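Local coordinates for ribokinase (PDB 6CW5), which probably phosphorylates D-ribose at O-5, using ATP and a divalent metal ion, most likely magnesium, to make D-ribose 5-phosphate, at residues A226-L231 against L253-G258. Residues are numbered along the deposited sequence; the frame is centred on the assembly and turned at random.
Sequences AGILEL and LCYEPG
Leu253 starts the contact by offering its CB to the far end of Ile228, whose CD1 sits 3.7 Å from it; Leu253 also lies beside Leu247 of the predicted ATP site. Cys254 points its CB away from the helix, as expected between two inward-facing strand residues. Tyr255 then comes back to the helix side. Ile228 meets it with its other branch: chi1 of -74° sets CG1 beside the backbone N and CG2 anti to it, and the branches part toward Leu253 and Tyr255, CG2 lying 3.5 Å from Tyr255 CB. Farther out on the ring, Leu229 CD2 approaches Tyr255 CE1 at 3.8 Å, the two side chains crossing at about a right angle, while His232 meets the ring edge-to-face. Past the strand, Gly258 N donates to Tyr255 OH in a nearly straight bond (2.8 Å, 167°). Helix segment 226-231, part of helix 220-233, runs at 25° to strand 253-255 of the large sheet, as in the alpha/beta fold of PfkB kinases. Every contact between the segments is apolar: those of Ile228 are buried, Leu229 closes the exposed edge, and the one polar group on the touching side chains, the Tyr255 hydroxyl, accepts a bond from its own segment.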
# COMPACT_ATOMS: atom_id res chain seq x y z
N ALA A 226 27.50 -18.92 5.45
CA ALA A 226 26.85 -19.91 4.60
C ALA A 226 25.39 -19.56 4.37
O ALA A 226 24.87 -19.73 3.26
CB ALA A 226 27.00 -21.33 5.19
N GLY A 227 24.72 -19.03 5.40
CA GLY A 227 23.33 -18.64 5.23
C GLY A 227 23.15 -17.51 4.23
O GLY A 227 22.19 -17.49 3.46
N ILE A 228 24.08 -16.55 4.22
CA ILE A 228 24.03 -15.48 3.22
C ILE A 228 24.17 -16.07 1.82
O ILE A 228 23.42 -15.72 0.90
CB ILE A 228 25.13 -14.44 3.49
CG1 ILE A 228 24.77 -13.58 4.71
CG2 ILE A 228 25.32 -13.55 2.26
CD1 ILE A 228 25.97 -12.70 5.16
N LEU A 229 25.15 -16.95 1.64
CA LEU A 229 25.38 -17.52 0.31
C LEU A 229 24.19 -18.37 -0.13
O LEU A 229 23.83 -18.39 -1.32
CB LEU A 229 26.67 -18.35 0.29
CG LEU A 229 27.97 -17.59 0.52
CD1 LEU A 229 29.15 -18.51 0.67
CD2 LEU A 229 28.20 -16.60 -0.66
N GLU A 230 23.57 -19.07 0.81
CA GLU A 230 22.38 -19.86 0.51
C GLU A 230 21.21 -18.97 0.13
O GLU A 230 20.48 -19.24 -0.84
CB GLU A 230 22.00 -20.72 1.73
CG GLU A 230 20.78 -21.55 1.42
CD GLU A 230 20.46 -22.63 2.43
OE1 GLU A 230 21.29 -22.90 3.34
OE2 GLU A 230 19.35 -23.21 2.29
N LEU A 231 21.01 -17.90 0.89
CA LEU A 231 19.94 -16.96 0.60
C LEU A 231 20.12 -16.39 -0.80
O LEU A 231 19.16 -16.32 -1.57
CB LEU A 231 19.92 -15.85 1.66
CG LEU A 231 18.84 -14.79 1.54
CD1 LEU A 231 17.46 -15.46 1.53
CD2 LEU A 231 18.93 -13.76 2.70
N LEU A 253 28.80 -9.18 8.76
CA LEU A 253 29.11 -9.80 7.48
C LEU A 253 28.55 -8.93 6.35
O LEU A 253 27.46 -8.37 6.47
CB LEU A 253 28.51 -11.21 7.42
CG LEU A 253 29.06 -12.22 8.41
CD1 LEU A 253 28.21 -13.51 8.45
CD2 LEU A 253 30.49 -12.57 8.05
N CYS A 254 29.29 -8.80 5.28
CA CYS A 254 28.88 -8.00 4.14
C CYS A 254 29.03 -8.84 2.88
O CYS A 254 30.04 -9.54 2.72
CB CYS A 254 29.73 -6.71 4.06
SG CYS A 254 29.49 -5.67 2.59
N TYR A 255 28.03 -8.79 2.01
CA TYR A 255 28.03 -9.59 0.79
C TYR A 255 27.48 -8.75 -0.36
O TYR A 255 26.34 -8.28 -0.29
CB TYR A 255 27.18 -10.86 0.95
CG TYR A 255 26.94 -11.60 -0.34
CD1 TYR A 255 27.93 -12.42 -0.88
CD2 TYR A 255 25.75 -11.46 -1.04
CE1 TYR A 255 27.72 -13.08 -2.07
CE2 TYR A 255 25.53 -12.13 -2.23
CZ TYR A 255 26.53 -12.94 -2.74
OH TYR A 255 26.35 -13.62 -3.93
N GLU A 256 28.28 -8.59 -1.41
CA GLU A 256 27.77 -8.11 -2.69
C GLU A 256 27.58 -9.27 -3.64
O GLU A 256 28.38 -10.21 -3.64
CB GLU A 256 28.72 -7.08 -3.33
CG GLU A 256 28.99 -5.90 -2.46
CD GLU A 256 29.92 -4.92 -3.13
OE1 GLU A 256 31.15 -5.04 -2.93
OE2 GLU A 256 29.42 -4.06 -3.88
N PRO A 257 26.51 -9.22 -4.43
CA PRO A 257 26.20 -10.34 -5.34
C PRO A 257 27.43 -10.84 -6.09
O PRO A 257 28.14 -10.06 -6.73
CB PRO A 257 25.18 -9.72 -6.31
CG PRO A 257 24.48 -8.71 -5.47
CD PRO A 257 25.53 -8.13 -4.55
N GLY A 258 27.69 -12.14 -5.96
CA GLY A 258 28.77 -12.79 -6.66
C GLY A 258 30.13 -12.63 -6.03
O GLY A 258 31.10 -13.20 -6.55